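Side-chain contacts in methyl-accepting chemotaxis protein (Vibrio cholerae, PDB 6CEQ), which probably serves as a chemoreceptor that senses oxygen through heme-binding PAS domains, the one here being the second: residues L9-K14 / I91-T96; G50-I55 / H62-I67; S77-K80 / E85-L88. All coordinates share one frame; numbering follows the deposited sequence.

Interaction 1: L9-K14 / I91-T96; sequences LMMADK and IAMRDT. With HEM (protoporphyrin IX containing Fe), chain D.
Met93 sets its sulfur against the Met11 chain, the two crossing at about a right angle, and theirs is the main apolar contact of the pair. Its SD lies 3.7 Å from Met11 CG and 3.8 Å from Met11 CE. Bent at its last torsion (chi3 -52°), Met93 turns its methyl toward the strand, and CE ends 3.7 Å from the backbone O of Ala12. No hydrogen bond links the two segments; the intervening strand 100-109 bonds to the backbones of Met10 and Ala12 and brings Ala104 against Met93.

Of the two segments, only 9-14 touches the heme. Met10, CG anti to the backbone N (chi1 -178°) and the chain curled back at chi3, lays CE 3.3 Å from the heme meso carbon CHC, on the same side of the porphyrin as water 1. Ala12 CB packs 3.7 Å from CBB, the end of a vinyl group. Met10 and Ala12 thus serve the pocket, while Met11 faces the other way. This alternation belongs to the antiparallel PAS sheet, whose one face lines the heme pocket.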
loop_
_atom_site.group_PDB
_atom_site.type_symbol
_atom_site.label_atom_id
_atom_site.label_comp_id
_atom_site.label_asym_id
_atom_site.label_seq_id
_atom_site.Cartn_x
_atom_site.Cartn_y
_atom_site.Cartn_z
ATOM N N LEU A 9 -2.955 5.434 -4.310
ATOM C CA LEU A 9 -1.829 5.799 -3.458
ATOM C C LEU A 9 -2.132 5.514 -1.993
ATOM O O LEU A 9 -3.250 5.743 -1.517
ATOM C CB LEU A 9 -1.473 7.287 -3.589
ATOM C CG LEU A 9 -1.033 7.860 -4.933
ATOM C CD1 LEU A 9 -0.742 9.340 -4.757
ATOM C CD2 LEU A 9 0.188 7.128 -5.488
ATOM N N MET A 10 -1.109 5.060 -1.273
ATOM C CA MET A 10 -1.209 4.788 0.155
ATOM C C MET A 10 0.116 5.189 0.790
ATOM O O MET A 10 1.167 4.870 0.235
ATOM C CB MET A 10 -1.514 3.301 0.376
ATOM C CG MET A 10 -1.706 2.850 1.783
ATOM S SD MET A 10 -2.484 1.222 1.721
ATOM C CE MET A 10 -1.674 0.421 0.372
ATOM N N MET A 11 0.079 5.884 1.933
ATOM C CA MET A 11 1.292 6.361 2.603
ATOM C C MET A 11 1.395 5.811 4.025
ATOM O O MET A 11 0.385 5.672 4.721
ATOM C CB MET A 11 1.320 7.898 2.649
ATOM C CG MET A 11 1.309 8.575 1.280
ATOM S SD MET A 11 0.542 10.206 1.317
ATOM C CE MET A 11 1.145 10.863 2.867
ATOM N N ALA A 12 2.622 5.516 4.468
ATOM C CA ALA A 12 2.866 5.064 5.836
ATOM C C ALA A 12 4.058 5.813 6.424
ATOM O O ALA A 12 4.869 6.390 5.700
ATOM C CB ALA A 12 3.115 3.550 5.894
ATOM N N ASP A 13 4.168 5.804 7.754
ATOM C CA ASP A 13 5.349 6.389 8.376
ATOM C C ASP A 13 6.457 5.343 8.499
ATOM O O ASP A 13 6.310 4.192 8.076
ATOM C CB ASP A 13 5.019 7.034 9.728
ATOM C CG ASP A 13 4.509 6.044 10.778
ATOM O OD1 ASP A 13 4.669 4.812 10.620
ATOM O OD2 ASP A 13 3.951 6.519 11.795
ATOM N N LYS A 14 7.600 5.769 9.055
ATOM C CA LYS A 14 8.764 4.889 9.171
ATOM C C LYS A 14 8.479 3.662 10.027
ATOM O O LYS A 14 9.055 2.595 9.784
ATOM C CB LYS A 14 9.946 5.666 9.753
ATOM C CG LYS A 14 10.726 6.422 8.715
ATOM C CD LYS A 14 12.102 6.821 9.229
ATOM C CE LYS A 14 11.986 7.690 10.467
ATOM N NZ LYS A 14 13.322 8.090 10.986
ATOM N N ILE A 91 8.083 4.315 -3.045
ATOM C CA ILE A 91 9.050 5.404 -3.120
ATOM C C ILE A 91 9.216 6.013 -1.733
ATOM O O ILE A 91 8.349 5.892 -0.863
ATOM C CB ILE A 91 8.638 6.487 -4.140
ATOM C CG1 ILE A 91 7.296 7.110 -3.752
ATOM C CG2 ILE A 91 8.557 5.901 -5.536
ATOM C CD1 ILE A 91 7.411 8.482 -3.104
ATOM N N ALA A 92 10.352 6.683 -1.537
ATOM C CA ALA A 92 10.642 7.322 -0.264
ATOM C C ALA A 92 9.997 8.700 -0.216
ATOM O O ALA A 92 10.193 9.517 -1.120
ATOM C CB ALA A 92 12.160 7.443 -0.057
ATOM N N MET A 93 9.228 8.957 0.840
ATOM C CA MET A 93 8.731 10.299 1.106
ATOM C C MET A 93 9.731 11.026 1.987
ATOM O O MET A 93 10.304 10.436 2.903
ATOM C CB MET A 93 7.376 10.268 1.805
ATOM C CG MET A 93 6.285 9.621 1.016
ATOM S SD MET A 93 4.712 9.883 1.846
ATOM C CE MET A 93 5.096 9.310 3.504
ATOM N N ARG A 94 9.950 12.306 1.706
ATOM C CA ARG A 94 10.901 13.081 2.490
ATOM C C ARG A 94 10.285 14.397 2.942
ATOM O O ARG A 94 9.384 14.930 2.294
ATOM C CB ARG A 94 12.178 13.338 1.688
ATOM C CG ARG A 94 12.825 12.048 1.238
ATOM C CD ARG A 94 14.110 12.272 0.508
ATOM N NE ARG A 94 14.761 10.999 0.221
ATOM C CZ ARG A 94 15.535 10.340 1.076
ATOM N NH1 ARG A 94 15.774 10.831 2.289
ATOM N NH2 ARG A 94 16.070 9.183 0.717
ATOM N N ASP A 95 10.773 14.919 4.070
ATOM C CA ASP A 95 10.301 16.220 4.521
ATOM C C ASP A 95 11.049 17.329 3.784
ATOM O O ASP A 95 11.884 17.076 2.913
ATOM C CB ASP A 95 10.420 16.354 6.043
ATOM C CG ASP A 95 11.861 16.330 6.552
ATOM O OD1 ASP A 95 12.817 16.492 5.765
ATOM O OD2 ASP A 95 12.027 16.163 7.779
ATOM N N THR A 96 10.748 18.584 4.139
ATOM C CA THR A 96 11.325 19.714 3.419
ATOM C C THR A 96 12.825 19.842 3.627
ATOM O O THR A 96 13.486 20.527 2.843
ATOM C CB THR A 96 10.662 21.024 3.849
ATOM O OG1 THR A 96 10.789 21.168 5.266
ATOM C CG2 THR A 96 9.195 21.024 3.467
HETATM C CHA HEM D . 3.181 -6.418 -0.822
HETATM C CHB HEM D . 4.491 -2.381 1.512
HETATM C CHC HEM D . -0.237 -1.659 2.513
HETATM C CHD HEM D . -0.886 -6.414 1.834
HETATM C C1A HEM D . 3.892 -5.316 -0.401
HETATM C C2A HEM D . 5.165 -4.947 -0.879
HETATM C C3A HEM D . 5.543 -3.814 -0.229
HETATM C C4A HEM D . 4.509 -3.472 0.665
HETATM C CMA HEM D . 6.835 -3.064 -0.426
HETATM C CAA HEM D . 5.965 -5.677 -1.927
HETATM C CBA HEM D . 6.599 -6.924 -1.307
HETATM C CGA HEM D . 7.261 -7.740 -2.386
HETATM O O1A HEM D . 6.800 -7.728 -3.550
HETATM O O2A HEM D . 8.269 -8.430 -2.120
HETATM C C1B HEM D . 3.276 -1.809 1.914
HETATM C C2B HEM D . 3.181 -0.484 2.418
HETATM C C3B HEM D . 1.868 -0.255 2.705
HETATM C C4B HEM D . 1.145 -1.501 2.357
HETATM C CMB HEM D . 4.319 0.486 2.600
HETATM C CAB HEM D . 1.283 0.982 3.253
HETATM C CBB HEM D . 1.662 2.164 2.776
HETATM C C1C HEM D . -0.851 -2.905 2.443
HETATM C C2C HEM D . -2.197 -3.188 2.725
HETATM C C3C HEM D . -2.383 -4.549 2.531
HETATM C C4C HEM D . -1.133 -5.093 2.125
HETATM C CMC HEM D . -3.245 -2.195 3.159
HETATM C CAC HEM D . -3.644 -5.292 2.710
HETATM C CBC HEM D . -4.793 -4.759 2.310
HETATM C C1D HEM D . 0.158 -6.768 0.977
HETATM C C2D HEM D . 0.203 -8.063 0.288
HETATM C C3D HEM D . 1.330 -8.063 -0.447
HETATM C C4D HEM D . 1.978 -6.766 -0.214
HETATM C CMD HEM D . -0.811 -9.174 0.388
HETATM C CAD HEM D . 1.828 -9.173 -1.335
HETATM C CBD HEM D . 2.051 -10.434 -0.499
HETATM C CGD HEM D . 3.024 -10.137 0.612
HETATM O O1D HEM D . 2.646 -10.183 1.803
HETATM O O2D HEM D . 4.211 -9.844 0.344
HETATM N NA HEM D . 3.508 -4.400 0.545
HETATM N NB HEM D . 2.059 -2.372 1.893
HETATM N NC HEM D . -0.229 -4.067 2.084
HETATM N ND HEM D . 1.237 -6.044 0.641
HETATM FE FE HEM D . 1.655 -4.326 1.234
HETATM O O HOH W 1 0.687 -3.206 -0.846
#

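Interaction 2: G50-I55 / H62-I67; sequences GKNIDI and HQRSII. With HEM (protoporphyrin IX containing Fe), chain D.
Arg64 meets Asp54 in a salt bridge: NE donates to OD1 over 3.0 Å, almost straight at 171°. The acceptor lies practically in the guanidinium plane and receives the proton on its syn lone pair, although the carboxylate plane is turned 58° from the guanidinium. A bend at chi2 (-80°) swings the arginine from its helix across the aspartate. Farther out, NH2 gives Asn52 OD1 a weak bond of 3.1 Å, amide and guanidinium nearly coplanar. NH2 also bonds the backbone O of Glu15, its stronger partner, so this side chain ties three pieces of chain together. Asn52 ND2 lies close to NH2 without bonding it; both reach Glu15 O, ND2 weakly.

Below this polar layer Ile53 and Ile67 touch tip to tip, CD1 to CD1 at 3.9 Å. Ile53 also presents CG2 to the heme, 3.5 Å from the vinyl carbon CAB, on the face away from water 1. On that same face Gln63 lays CG over one pyrrole and sends NE2 to propionate O2D in a weak bond of 2.7 Å. His62 grips the other propionate: NE2 donates to O2A at a short 2.5 Å, with the oxygen at the ring edge, while Ile66 CD1 covers one face of the imidazole.

An Asx turn helps shape the first segment. Asn52 OD1 accepts the backbone N of Asp54 at 2.8 Å, in the carbonyl plane and on a lone pair, so the same oxygen serves both the turn and Arg64.

In the fold, 50-55 follows helix 33-39 in the chain and is bonded through its backbone to Ile18, the first residue of strand 18-21, and to Gly16 just before it. Helix 60-68 lies alongside, its Ile67 O bonded to Tyr100 OH of strand 100-109.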
loop_
_atom_site.group_PDB
_atom_site.type_symbol
_atom_site.label_atom_id
_atom_site.label_comp_id
_atom_site.label_asym_id
_atom_site.label_seq_id
_atom_site.Cartn_x
_atom_site.Cartn_y
_atom_site.Cartn_z
ATOM N N GLY A 50 -3.947 4.375 10.517
ATOM C CA GLY A 50 -3.608 4.094 11.892
ATOM C C GLY A 50 -3.242 2.655 12.163
ATOM O O GLY A 50 -2.719 2.358 13.243
ATOM N N LYS A 51 -3.518 1.753 11.231
ATOM C CA LYS A 51 -3.117 0.366 11.376
ATOM C C LYS A 51 -1.674 0.181 10.923
ATOM O O LYS A 51 -1.152 0.944 10.107
ATOM C CB LYS A 51 -4.044 -0.554 10.589
ATOM C CG LYS A 51 -5.386 -0.713 11.290
ATOM C CD LYS A 51 -6.210 -1.869 10.765
ATOM C CE LYS A 51 -7.400 -2.112 11.683
ATOM N NZ LYS A 51 -8.075 -0.826 12.017
ATOM N N ASN A 52 -1.019 -0.821 11.494
ATOM C CA ASN A 52 0.330 -1.162 11.074
ATOM C C ASN A 52 0.299 -2.085 9.863
ATOM O O ASN A 52 -0.459 -3.058 9.825
ATOM C CB ASN A 52 1.099 -1.823 12.213
ATOM C CG ASN A 52 2.580 -1.852 11.949
ATOM O OD1 ASN A 52 3.039 -2.528 11.032
ATOM N ND2 ASN A 52 3.332 -1.103 12.737
ATOM N N ILE A 53 1.156 -1.795 8.875
ATOM C CA ILE A 53 1.154 -2.584 7.648
ATOM C C ILE A 53 1.528 -4.038 7.895
ATOM O O ILE A 53 1.165 -4.909 7.095
ATOM C CB ILE A 53 2.116 -1.963 6.606
ATOM C CG1 ILE A 53 3.563 -2.041 7.099
ATOM C CG2 ILE A 53 1.742 -0.515 6.333
ATOM C CD1 ILE A 53 4.601 -1.546 6.067
ATOM N N ASP A 54 2.203 -4.329 9.015
ATOM C CA ASP A 54 2.621 -5.697 9.315
ATOM C C ASP A 54 1.434 -6.650 9.317
ATOM O O ASP A 54 1.579 -7.822 8.960
ATOM C CB ASP A 54 3.310 -5.747 10.683
ATOM C CG ASP A 54 4.653 -5.033 10.708
ATOM O OD1 ASP A 54 5.179 -4.653 9.639
ATOM O OD2 ASP A 54 5.172 -4.824 11.827
ATOM N N ILE A 55 0.251 -6.149 9.676
ATOM C CA ILE A 55 -0.940 -6.989 9.788
ATOM C C ILE A 55 -1.279 -7.651 8.465
ATOM O O ILE A 55 -1.765 -8.788 8.437
ATOM C CB ILE A 55 -2.114 -6.127 10.299
ATOM C CG1 ILE A 55 -1.880 -5.699 11.748
ATOM C CG2 ILE A 55 -3.451 -6.841 10.134
ATOM C CD1 ILE A 55 -2.853 -4.631 12.219
ATOM N N HIS A 62 10.040 -8.771 5.850
ATOM C CA HIS A 62 10.452 -8.511 4.473
ATOM C C HIS A 62 10.107 -7.082 4.063
ATOM O O HIS A 62 10.985 -6.299 3.683
ATOM C CB HIS A 62 9.790 -9.534 3.553
ATOM C CG HIS A 62 9.908 -9.217 2.097
ATOM N ND1 HIS A 62 11.120 -9.046 1.464
ATOM C CD2 HIS A 62 8.960 -9.068 1.144
ATOM C CE1 HIS A 62 10.911 -8.792 0.183
ATOM N NE2 HIS A 62 9.608 -8.809 -0.038
ATOM N N GLN A 63 8.826 -6.715 4.171
ATOM C CA GLN A 63 8.430 -5.350 3.846
ATOM C C GLN A 63 9.068 -4.340 4.793
ATOM O O GLN A 63 9.372 -3.216 4.381
ATOM C CB GLN A 63 6.906 -5.219 3.876
ATOM C CG GLN A 63 6.214 -5.766 2.652
ATOM C CD GLN A 63 5.875 -7.242 2.758
ATOM O OE1 GLN A 63 6.319 -7.935 3.679
ATOM N NE2 GLN A 63 5.045 -7.719 1.837
ATOM N N ARG A 64 9.281 -4.712 6.058
ATOM C CA ARG A 64 9.960 -3.812 6.987
ATOM C C ARG A 64 11.366 -3.482 6.511
ATOM O O ARG A 64 11.817 -2.337 6.625
ATOM C CB ARG A 64 10.011 -4.439 8.382
ATOM C CG ARG A 64 8.711 -4.333 9.137
ATOM C CD ARG A 64 8.612 -2.957 9.714
ATOM N NE ARG A 64 7.329 -2.698 10.354
ATOM C CZ ARG A 64 7.097 -1.629 11.103
ATOM N NH1 ARG A 64 8.065 -0.742 11.306
ATOM N NH2 ARG A 64 5.911 -1.454 11.664
ATOM N N SER A 65 12.081 -4.476 5.986
ATOM C CA SER A 65 13.418 -4.218 5.470
ATOM C C SER A 65 13.366 -3.302 4.251
ATOM O O SER A 65 14.254 -2.456 4.063
ATOM C CB SER A 65 14.103 -5.547 5.148
ATOM O OG SER A 65 15.272 -5.362 4.370
ATOM N N ILE A 66 12.306 -3.414 3.451
ATOM C CA ILE A 66 12.180 -2.554 2.277
ATOM C C ILE A 66 11.931 -1.109 2.704
ATOM O O ILE A 66 12.600 -0.189 2.220
ATOM C CB ILE A 66 11.066 -3.068 1.343
ATOM C CG1 ILE A 66 11.428 -4.429 0.742
ATOM C CG2 ILE A 66 10.782 -2.054 0.235
ATOM C CD1 ILE A 66 10.271 -5.110 0.040
ATOM N N ILE A 67 11.034 -0.885 3.671
ATOM C CA ILE A 67 10.671 0.496 3.992
ATOM C C ILE A 67 11.594 1.100 5.036
ATOM O O ILE A 67 11.503 2.309 5.304
ATOM C CB ILE A 67 9.208 0.616 4.468
ATOM C CG1 ILE A 67 9.037 0.049 5.884
ATOM C CG2 ILE A 67 8.275 -0.067 3.481
ATOM C CD1 ILE A 67 7.808 0.584 6.610
HETATM C CHA HEM D . 3.181 -6.418 -0.822
HETATM C CHB HEM D . 4.491 -2.381 1.512
HETATM C CHC HEM D . -0.237 -1.659 2.513
HETATM C CHD HEM D . -0.886 -6.414 1.834
HETATM C C1A HEM D . 3.892 -5.316 -0.401
HETATM C C2A HEM D . 5.165 -4.947 -0.879
HETATM C C3A HEM D . 5.543 -3.814 -0.229
HETATM C C4A HEM D . 4.509 -3.472 0.665
HETATM C CMA HEM D . 6.835 -3.064 -0.426
HETATM C CAA HEM D . 5.965 -5.677 -1.927
HETATM C CBA HEM D . 6.599 -6.924 -1.307
HETATM C CGA HEM D . 7.261 -7.740 -2.386
HETATM O O1A HEM D . 6.800 -7.728 -3.550
HETATM O O2A HEM D . 8.269 -8.430 -2.120
HETATM C C1B HEM D . 3.276 -1.809 1.914
HETATM C C2B HEM D . 3.181 -0.484 2.418
HETATM C C3B HEM D . 1.868 -0.255 2.705
HETATM C C4B HEM D . 1.145 -1.501 2.357
HETATM C CMB HEM D . 4.319 0.486 2.600
HETATM C CAB HEM D . 1.283 0.982 3.253
HETATM C CBB HEM D . 1.662 2.164 2.776
HETATM C C1C HEM D . -0.851 -2.905 2.443
HETATM C C2C HEM D . -2.197 -3.188 2.725
HETATM C C3C HEM D . -2.383 -4.549 2.531
HETATM C C4C HEM D . -1.133 -5.093 2.125
HETATM C CMC HEM D . -3.245 -2.195 3.159
HETATM C CAC HEM D . -3.644 -5.292 2.710
HETATM C CBC HEM D . -4.793 -4.759 2.310
HETATM C C1D HEM D . 0.158 -6.768 0.977
HETATM C C2D HEM D . 0.203 -8.063 0.288
HETATM C C3D HEM D . 1.330 -8.063 -0.447
HETATM C C4D HEM D . 1.978 -6.766 -0.214
HETATM C CMD HEM D . -0.811 -9.174 0.388
HETATM C CAD HEM D . 1.828 -9.173 -1.335
HETATM C CBD HEM D . 2.051 -10.434 -0.499
HETATM C CGD HEM D . 3.024 -10.137 0.612
HETATM O O1D HEM D . 2.646 -10.183 1.803
HETATM O O2D HEM D . 4.211 -9.844 0.344
HETATM N NA HEM D . 3.508 -4.400 0.545
HETATM N NB HEM D . 2.059 -2.372 1.893
HETATM N NC HEM D . -0.229 -4.067 2.084
HETATM N ND HEM D . 1.237 -6.044 0.641
HETATM FE FE HEM D . 1.655 -4.326 1.234
HETATM O O HOH W 1 0.687 -3.206 -0.846
#

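Interaction 3: S77-K80 / E85-L88; sequences SMIK and EFNL. With HEM (protoporphyrin IX containing Fe), chain D.
Segments 77-80 and 85-88 run antiparallel, their axes 4.6 Å apart at closest approach and 154° between directions. Ser77 with Leu88 and Ile79 with Phe86 form the hydrogen-bonded pairs, two bonds each; Leu88 N to Ser77 O is the shortest at 2.6 Å. Met78 with Asn87 and Lys80 with Glu85 are the non-hydrogen-bonded pairs.

Side chains divide by face. On the heme side Ile79 CD1 and Leu88 CD1 touch at 4.0 Å, and Ile79 CG1 packs on Phe86 CB and lies at the edge of the ring, near its plane. With CG anti to the backbone N (chi1 173°), Leu88 lays CD1 3.5 Å from pyrrole carbon C2A of the heme. The same methyl comes 3.7 Å from the iron-bound oxygen of water 1. Ile79 CG2 approaches the meso carbon CHA at 3.7 Å, and Ser77 OG lies 2.8 Å from propionate O1A. On the other face Lys80 and Glu85 lie side by side, pointing the same way, in contact through their CG atoms. Their charged ends stay apart, Lys80 NZ being 5.8 Å from Glu85 OE2.

Strand 75-81 is an edge strand of the sheet within this chain. Strand 84-94 continues the sheet into strand 100-109, where Leu105 and Leu107 pack on Leu88.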
loop_
_atom_site.group_PDB
_atom_site.type_symbol
_atom_site.label_atom_id
_atom_site.label_comp_id
_atom_site.label_asym_id
_atom_site.label_seq_id
_atom_site.Cartn_x
_atom_site.Cartn_y
_atom_site.Cartn_z
ATOM N N SER A 77 7.389 -4.197 -7.780
ATOM C CA SER A 77 7.063 -5.617 -7.757
ATOM C C SER A 77 5.633 -5.805 -8.235
ATOM O O SER A 77 4.835 -4.868 -8.260
ATOM C CB SER A 77 7.229 -6.186 -6.343
ATOM O OG SER A 77 7.237 -7.597 -6.351
ATOM N N MET A 78 5.322 -7.035 -8.617
ATOM C CA MET A 78 3.955 -7.459 -8.872
ATOM C C MET A 78 3.485 -8.237 -7.654
ATOM O O MET A 78 4.215 -9.094 -7.148
ATOM C CB MET A 78 3.869 -8.297 -10.146
ATOM C CG MET A 78 2.495 -8.849 -10.403
ATOM S SD MET A 78 2.452 -10.521 -9.744
ATOM C CE MET A 78 0.850 -10.518 -8.993
ATOM N N ILE A 79 2.294 -7.905 -7.146
ATOM C CA ILE A 79 1.808 -8.520 -5.918
ATOM C C ILE A 79 0.407 -9.077 -6.130
ATOM O O ILE A 79 -0.377 -8.569 -6.938
ATOM C CB ILE A 79 1.825 -7.544 -4.722
ATOM C CG1 ILE A 79 0.818 -6.409 -4.912
ATOM C CG2 ILE A 79 3.240 -6.984 -4.511
ATOM C CD1 ILE A 79 0.569 -5.631 -3.636
ATOM N N LYS A 80 0.115 -10.160 -5.414
ATOM C CA LYS A 80 -1.216 -10.745 -5.341
ATOM C C LYS A 80 -1.809 -10.419 -3.983
ATOM O O LYS A 80 -1.185 -10.685 -2.952
ATOM C CB LYS A 80 -1.179 -12.264 -5.531
ATOM C CG LYS A 80 -0.716 -12.704 -6.897
ATOM C CD LYS A 80 -0.755 -14.212 -7.076
ATOM C CE LYS A 80 -0.269 -14.594 -8.473
ATOM N NZ LYS A 80 -0.176 -16.065 -8.669
ATOM N N GLU A 85 -4.564 -8.428 -8.290
ATOM C CA GLU A 85 -3.176 -8.347 -8.722
ATOM C C GLU A 85 -2.839 -6.891 -8.986
ATOM O O GLU A 85 -3.636 -6.174 -9.592
ATOM C CB GLU A 85 -2.942 -9.156 -10.002
ATOM C CG GLU A 85 -2.363 -10.535 -9.811
ATOM C CD GLU A 85 -1.943 -11.158 -11.131
ATOM O OE1 GLU A 85 -2.800 -11.787 -11.795
ATOM O OE2 GLU A 85 -0.765 -11.002 -11.519
ATOM N N PHE A 86 -1.654 -6.458 -8.546
ATOM C CA PHE A 86 -1.229 -5.075 -8.711
ATOM C C PHE A 86 0.224 -5.019 -9.148
ATOM O O PHE A 86 1.036 -5.860 -8.754
ATOM C CB PHE A 86 -1.353 -4.261 -7.416
ATOM C CG PHE A 86 -2.745 -4.155 -6.900
ATOM C CD1 PHE A 86 -3.585 -3.159 -7.362
ATOM C CD2 PHE A 86 -3.222 -5.053 -5.960
ATOM C CE1 PHE A 86 -4.885 -3.057 -6.889
ATOM C CE2 PHE A 86 -4.523 -4.953 -5.482
ATOM C CZ PHE A 86 -5.352 -3.958 -5.950
ATOM N N ASN A 87 0.556 -3.998 -9.934
ATOM C CA ASN A 87 1.945 -3.601 -10.097
ATOM C C ASN A 87 2.249 -2.542 -9.047
ATOM O O ASN A 87 1.611 -1.484 -9.026
ATOM C CB ASN A 87 2.233 -3.077 -11.501
ATOM C CG ASN A 87 3.726 -2.902 -11.759
ATOM O OD1 ASN A 87 4.563 -3.233 -10.911
ATOM N ND2 ASN A 87 4.066 -2.377 -12.935
ATOM N N LEU A 88 3.190 -2.844 -8.160
ATOM C CA LEU A 88 3.461 -2.025 -6.988
ATOM C C LEU A 88 4.695 -1.162 -7.192
ATOM O O LEU A 88 5.724 -1.633 -7.690
ATOM C CB LEU A 88 3.663 -2.912 -5.753
ATOM C CG LEU A 88 4.127 -2.262 -4.446
ATOM C CD1 LEU A 88 3.511 -3.017 -3.275
ATOM C CD2 LEU A 88 5.653 -2.248 -4.307
HETATM C CHA HEM D . 3.181 -6.418 -0.822
HETATM C CHB HEM D . 4.491 -2.381 1.512
HETATM C CHC HEM D . -0.237 -1.659 2.513
HETATM C CHD HEM D . -0.886 -6.414 1.834
HETATM C C1A HEM D . 3.892 -5.316 -0.401
HETATM C C2A HEM D . 5.165 -4.947 -0.879
HETATM C C3A HEM D . 5.543 -3.814 -0.229
HETATM C C4A HEM D . 4.509 -3.472 0.665
HETATM C CMA HEM D . 6.835 -3.064 -0.426
HETATM C CAA HEM D . 5.965 -5.677 -1.927
HETATM C CBA HEM D . 6.599 -6.924 -1.307
HETATM C CGA HEM D . 7.261 -7.740 -2.386
HETATM O O1A HEM D . 6.800 -7.728 -3.550
HETATM O O2A HEM D . 8.269 -8.430 -2.120
HETATM C C1B HEM D . 3.276 -1.809 1.914
HETATM C C2B HEM D . 3.181 -0.484 2.418
HETATM C C3B HEM D . 1.868 -0.255 2.705
HETATM C C4B HEM D . 1.145 -1.501 2.357
HETATM C CMB HEM D . 4.319 0.486 2.600
HETATM C CAB HEM D . 1.283 0.982 3.253
HETATM C CBB HEM D . 1.662 2.164 2.776
HETATM C C1C HEM D . -0.851 -2.905 2.443
HETATM C C2C HEM D . -2.197 -3.188 2.725
HETATM C C3C HEM D . -2.383 -4.549 2.531
HETATM C C4C HEM D . -1.133 -5.093 2.125
HETATM C CMC HEM D . -3.245 -2.195 3.159
HETATM C CAC HEM D . -3.644 -5.292 2.710
HETATM C CBC HEM D . -4.793 -4.759 2.310
HETATM C C1D HEM D . 0.158 -6.768 0.977
HETATM C C2D HEM D . 0.203 -8.063 0.288
HETATM C C3D HEM D . 1.330 -8.063 -0.447
HETATM C C4D HEM D . 1.978 -6.766 -0.214
HETATM C CMD HEM D . -0.811 -9.174 0.388
HETATM C CAD HEM D . 1.828 -9.173 -1.335
HETATM C CBD HEM D . 2.051 -10.434 -0.499
HETATM C CGD HEM D . 3.024 -10.137 0.612
HETATM O O1D HEM D . 2.646 -10.183 1.803
HETATM O O2D HEM D . 4.211 -9.844 0.344
HETATM N NA HEM D . 3.508 -4.400 0.545
HETATM N NB HEM D . 2.059 -2.372 1.893
HETATM N NC HEM D . -0.229 -4.067 2.084
HETATM N ND HEM D . 1.237 -6.044 0.641
HETATM FE FE HEM D . 1.655 -4.326 1.234
HETATM O O HOH W 1 0.687 -3.206 -0.846
#

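In the fold
The heme joins all three contacts. Met10 of interaction 1 and Leu88 of interaction 3 approach it on the side of water 1, whose oxygen is 2.5 Å from the iron; Ile53 and Gln63 of interaction 2 cover the other face. Interactions 1 and 3 share strand 84-94 but stand 19 Å apart between centres, on opposite sides of the chain's centre. Interactions 1 and 2, 13 Å apart between centres, touch where Lys14 O packs 4.0 Å from Ile67 CD1. Interactions 2 and 3 do not touch, their nearest atoms being about 7 Å apart, yet His62 and Ser77 both reach the carboxylate of the same propionate.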